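Local coordinates for uncharacterized protein (Pseudomonas aeruginosa PAO1, PDB 4R1D) that probably acts as a calcium-binding alpha/beta-hydrolase lipase (Tle4) of the H2 type VI secretion system and forms a complex with Tli4, at residues V186-Y200 and L549-W561. Numbering follows the deposited sequence.
Sequences VGPIDEEELLRASRY and LYGVIKITQLADW
Glu193 sets CG opposite its own carbonyl carbon (chi1 -70°) and extends beyond it to reach Lys554, whose own chain bends at chi2 (-63°) and then runs straight to its ammonium. Lys554 NZ lies 2.8 Å from Glu193 OE2, on the syn lone pair, in a salt bridge; it also donates to Pro188 O at 3.0 Å, from above the carbonyl plane, and to a water shared with Gly187 N. The carboxylate has a second task: Glu193 OE1 accepts from Asp190 N (3.0 Å) while Asp190 OD1 accepts from Glu193 N, a capping box that opens helix 191-197 and fixes the acid facing the lysine. That short helix precedes edge strand 201-206 of the parallel alpha/beta-hydrolase sheet, and its axis crosses that of 549-556, the closing part of the chain's last helix (542-556), at 81°. At one end of the crossing, Tyr550 OH bonds to Gly187 O at 2.6 Å, and Ile189 CD1 lies 3.6 Å from Tyr550 CD1. Ile553 CD1 presses on the Ala197 methyl, with Leu194 crossing Ile553 at about a right angle and Trp168 touching both. Toward the calcium site, to which Phe202 and Asp203 contribute, Thr556 CG2 packs against Tyr200 CD2 at 3.8 Å, while Tyr200 OH donates to Asp560 O at 3.2 Å, from above the carbonyl plane.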
# COMPACT_ATOMS: atom_id res chain seq x y z
N VAL A 186 -35.23 -3.44 2.49
CA VAL A 186 -35.11 -3.04 3.88
C VAL A 186 -36.00 -1.85 4.22
O VAL A 186 -36.38 -1.07 3.35
CB VAL A 186 -33.65 -2.73 4.27
CG1 VAL A 186 -32.79 -3.95 4.05
CG2 VAL A 186 -33.13 -1.54 3.50
N GLY A 187 -36.34 -1.70 5.49
CA GLY A 187 -37.23 -0.63 5.90
C GLY A 187 -36.54 0.30 6.87
O GLY A 187 -35.37 0.10 7.20
N PRO A 188 -37.25 1.34 7.32
CA PRO A 188 -36.64 2.32 8.23
C PRO A 188 -36.30 1.67 9.56
O PRO A 188 -36.87 0.64 9.91
CB PRO A 188 -37.76 3.35 8.43
CG PRO A 188 -39.01 2.60 8.14
CD PRO A 188 -38.66 1.66 7.03
N ILE A 189 -35.36 2.28 10.28
CA ILE A 189 -35.08 1.90 11.65
C ILE A 189 -36.30 2.28 12.49
O ILE A 189 -36.92 3.32 12.24
CB ILE A 189 -33.84 2.65 12.17
CG1 ILE A 189 -32.57 2.09 11.53
CG2 ILE A 189 -33.75 2.58 13.68
CD1 ILE A 189 -31.36 3.03 11.62
N ASP A 190 -36.66 1.43 13.44
CA ASP A 190 -37.76 1.74 14.35
C ASP A 190 -37.30 1.78 15.80
O ASP A 190 -36.13 1.50 16.11
CB ASP A 190 -38.97 0.82 14.15
CG ASP A 190 -38.73 -0.62 14.59
OD1 ASP A 190 -37.89 -0.88 15.48
OD2 ASP A 190 -39.42 -1.52 14.05
N GLU A 191 -38.21 2.14 16.70
CA GLU A 191 -37.84 2.37 18.09
C GLU A 191 -37.41 1.07 18.78
O GLU A 191 -36.49 1.06 19.60
CB GLU A 191 -38.99 3.03 18.86
CG GLU A 191 -38.60 3.48 20.27
CD GLU A 191 -39.73 4.14 21.02
OE1 GLU A 191 -40.79 4.41 20.40
OE2 GLU A 191 -39.56 4.39 22.22
N GLU A 192 -38.10 -0.03 18.47
CA GLU A 192 -37.69 -1.36 18.92
C GLU A 192 -36.23 -1.64 18.65
O GLU A 192 -35.49 -2.09 19.52
CB GLU A 192 -38.37 -2.42 18.06
CG GLU A 192 -39.22 -3.27 18.82
CD GLU A 192 -40.29 -2.45 19.36
OE1 GLU A 192 -40.18 -2.07 20.54
OE2 GLU A 192 -41.20 -2.13 18.57
N GLU A 193 -35.86 -1.43 17.40
CA GLU A 193 -34.53 -1.76 16.92
C GLU A 193 -33.46 -0.97 17.65
O GLU A 193 -32.42 -1.52 18.02
CB GLU A 193 -34.43 -1.54 15.40
CG GLU A 193 -35.24 -2.56 14.61
CD GLU A 193 -35.24 -2.27 13.12
OE1 GLU A 193 -35.11 -1.09 12.75
OE2 GLU A 193 -35.35 -3.23 12.33
N LEU A 194 -33.72 0.31 17.88
CA LEU A 194 -32.76 1.14 18.62
C LEU A 194 -32.69 0.72 20.09
O LEU A 194 -31.62 0.70 20.69
CB LEU A 194 -33.12 2.62 18.51
CG LEU A 194 -33.00 3.16 17.07
CD1 LEU A 194 -33.64 4.52 16.94
CD2 LEU A 194 -31.53 3.20 16.64
N LEU A 195 -33.82 0.39 20.68
CA LEU A 195 -33.79 -0.06 22.06
C LEU A 195 -32.97 -1.33 22.16
O LEU A 195 -32.13 -1.49 23.04
CB LEU A 195 -35.20 -0.29 22.60
CG LEU A 195 -35.33 -0.71 24.07
CD1 LEU A 195 -34.62 0.27 25.00
CD2 LEU A 195 -36.81 -0.81 24.44
N ARG A 196 -33.20 -2.24 21.22
CA ARG A 196 -32.45 -3.48 21.19
C ARG A 196 -30.96 -3.18 21.02
O ARG A 196 -30.12 -3.76 21.69
CB ARG A 196 -32.92 -4.37 20.05
CG ARG A 196 -32.03 -5.57 19.82
CD ARG A 196 -31.99 -6.47 21.05
NE ARG A 196 -32.41 -7.85 20.81
CZ ARG A 196 -33.12 -8.27 19.76
NH1 ARG A 196 -33.54 -7.43 18.83
NH2 ARG A 196 -33.43 -9.56 19.67
N ALA A 197 -30.64 -2.28 20.10
CA ALA A 197 -29.24 -2.02 19.79
C ALA A 197 -28.55 -1.39 21.00
O ALA A 197 -27.37 -1.62 21.23
CB ALA A 197 -29.12 -1.13 18.56
N SER A 198 -29.31 -0.61 21.77
CA SER A 198 -28.74 0.11 22.91
C SER A 198 -28.29 -0.84 24.03
O SER A 198 -27.63 -0.43 24.97
CB SER A 198 -29.72 1.13 23.47
OG SER A 198 -30.76 0.50 24.22
N ARG A 199 -28.67 -2.10 23.91
CA ARG A 199 -28.26 -3.09 24.90
C ARG A 199 -26.81 -3.51 24.73
O ARG A 199 -26.24 -4.16 25.61
CB ARG A 199 -29.20 -4.29 24.87
CG ARG A 199 -30.64 -3.87 25.19
CD ARG A 199 -31.53 -5.06 25.47
NE ARG A 199 -32.60 -5.21 24.48
CZ ARG A 199 -33.84 -4.77 24.63
NH1 ARG A 199 -34.20 -4.12 25.73
NH2 ARG A 199 -34.73 -4.96 23.66
N TYR A 200 -26.21 -3.13 23.60
CA TYR A 200 -24.83 -3.52 23.30
C TYR A 200 -23.85 -2.36 23.46
O TYR A 200 -24.22 -1.21 23.30
CB TYR A 200 -24.73 -4.05 21.87
CG TYR A 200 -25.53 -5.31 21.65
CD1 TYR A 200 -24.96 -6.56 21.85
CD2 TYR A 200 -26.86 -5.24 21.27
CE1 TYR A 200 -25.70 -7.71 21.65
CE2 TYR A 200 -27.60 -6.38 21.07
CZ TYR A 200 -27.02 -7.61 21.27
OH TYR A 200 -27.77 -8.74 21.06
N LEU A 549 -24.19 3.86 9.84
CA LEU A 549 -24.87 3.69 11.12
C LEU A 549 -26.16 2.89 10.95
O LEU A 549 -26.50 2.04 11.77
CB LEU A 549 -25.13 5.04 11.77
CG LEU A 549 -23.85 5.71 12.27
CD1 LEU A 549 -24.08 7.18 12.48
CD2 LEU A 549 -23.37 5.02 13.56
N TYR A 550 -26.89 3.16 9.87
CA TYR A 550 -28.08 2.39 9.54
C TYR A 550 -27.75 0.90 9.42
O TYR A 550 -28.43 0.06 10.00
CB TYR A 550 -28.69 2.90 8.23
CG TYR A 550 -29.83 2.07 7.72
CD1 TYR A 550 -31.14 2.33 8.12
CD2 TYR A 550 -29.61 1.02 6.82
CE1 TYR A 550 -32.20 1.57 7.64
CE2 TYR A 550 -30.67 0.25 6.34
CZ TYR A 550 -31.96 0.53 6.76
OH TYR A 550 -33.00 -0.23 6.30
N GLY A 551 -26.70 0.58 8.67
CA GLY A 551 -26.28 -0.80 8.54
C GLY A 551 -25.97 -1.45 9.88
O GLY A 551 -26.39 -2.57 10.17
N VAL A 552 -25.25 -0.73 10.73
CA VAL A 552 -24.86 -1.29 12.03
C VAL A 552 -26.09 -1.62 12.88
O VAL A 552 -26.17 -2.70 13.49
CB VAL A 552 -23.92 -0.35 12.77
CG1 VAL A 552 -23.73 -0.80 14.23
CG2 VAL A 552 -22.57 -0.30 12.04
N ILE A 553 -27.04 -0.69 12.91
CA ILE A 553 -28.27 -0.92 13.66
C ILE A 553 -29.05 -2.13 13.13
O ILE A 553 -29.48 -2.99 13.91
CB ILE A 553 -29.19 0.31 13.66
CG1 ILE A 553 -28.52 1.47 14.41
CG2 ILE A 553 -30.55 -0.06 14.28
CD1 ILE A 553 -28.13 1.13 15.87
N LYS A 554 -29.23 -2.21 11.82
CA LYS A 554 -29.93 -3.34 11.24
C LYS A 554 -29.23 -4.68 11.50
O LYS A 554 -29.86 -5.65 11.93
CB LYS A 554 -30.18 -3.12 9.75
CG LYS A 554 -31.22 -2.02 9.45
CD LYS A 554 -32.60 -2.37 10.01
CE LYS A 554 -33.65 -1.31 9.63
NZ LYS A 554 -35.06 -1.77 9.90
N ILE A 555 -27.91 -4.73 11.27
CA ILE A 555 -27.15 -5.95 11.48
C ILE A 555 -27.23 -6.42 12.93
O ILE A 555 -27.32 -7.62 13.21
CB ILE A 555 -25.67 -5.77 11.06
CG1 ILE A 555 -25.60 -5.58 9.54
CG2 ILE A 555 -24.81 -6.97 11.55
CD1 ILE A 555 -24.32 -4.91 9.01
N THR A 556 -27.19 -5.47 13.85
CA THR A 556 -27.26 -5.73 15.29
C THR A 556 -28.52 -6.50 15.72
O THR A 556 -28.51 -7.24 16.71
CB THR A 556 -27.13 -4.40 16.07
OG1 THR A 556 -25.84 -3.83 15.81
CG2 THR A 556 -27.28 -4.60 17.56
N GLN A 557 -29.61 -6.33 14.98
CA GLN A 557 -30.85 -7.04 15.30
C GLN A 557 -30.64 -8.56 15.27
O GLN A 557 -31.38 -9.31 15.90
CB GLN A 557 -31.97 -6.61 14.35
CG GLN A 557 -32.18 -5.10 14.26
CD GLN A 557 -32.26 -4.42 15.63
OE1 GLN A 557 -31.53 -3.46 15.92
NE2 GLN A 557 -33.16 -4.91 16.47
N LEU A 558 -29.59 -8.99 14.57
CA LEU A 558 -29.25 -10.41 14.46
C LEU A 558 -28.42 -10.94 15.63
O LEU A 558 -28.24 -12.14 15.77
CB LEU A 558 -28.52 -10.68 13.14
CG LEU A 558 -29.35 -10.33 11.91
CD1 LEU A 558 -28.52 -10.46 10.65
CD2 LEU A 558 -30.59 -11.23 11.84
N ALA A 559 -27.90 -10.04 16.45
CA ALA A 559 -27.00 -10.44 17.53
C ALA A 559 -27.78 -11.24 18.56
O ALA A 559 -28.91 -10.89 18.88
CB ALA A 559 -26.36 -9.23 18.17
N ASP A 560 -27.19 -12.31 19.07
CA ASP A 560 -27.85 -13.10 20.10
C ASP A 560 -27.67 -12.43 21.45
O ASP A 560 -26.72 -11.68 21.65
CB ASP A 560 -27.28 -14.52 20.14
CG ASP A 560 -27.85 -15.40 19.04
OD1 ASP A 560 -29.09 -15.39 18.84
OD2 ASP A 560 -27.06 -16.10 18.37
N TRP A 561 -28.59 -12.70 22.37
CA TRP A 561 -28.48 -12.21 23.75
C TRP A 561 -29.79 -12.35 24.52
O TRP A 561 -30.60 -13.24 24.25
CB TRP A 561 -28.00 -10.75 23.76
CG TRP A 561 -28.80 -9.87 24.65
CD1 TRP A 561 -28.40 -9.30 25.82
CD2 TRP A 561 -30.16 -9.47 24.45
NE1 TRP A 561 -29.43 -8.56 26.36
CE2 TRP A 561 -30.52 -8.65 25.53
CE3 TRP A 561 -31.11 -9.73 23.45
CZ2 TRP A 561 -31.78 -8.08 25.65
CZ3 TRP A 561 -32.36 -9.16 23.57
CH2 TRP A 561 -32.69 -8.35 24.66
O HOH W 1 -35.31 -3.55 7.43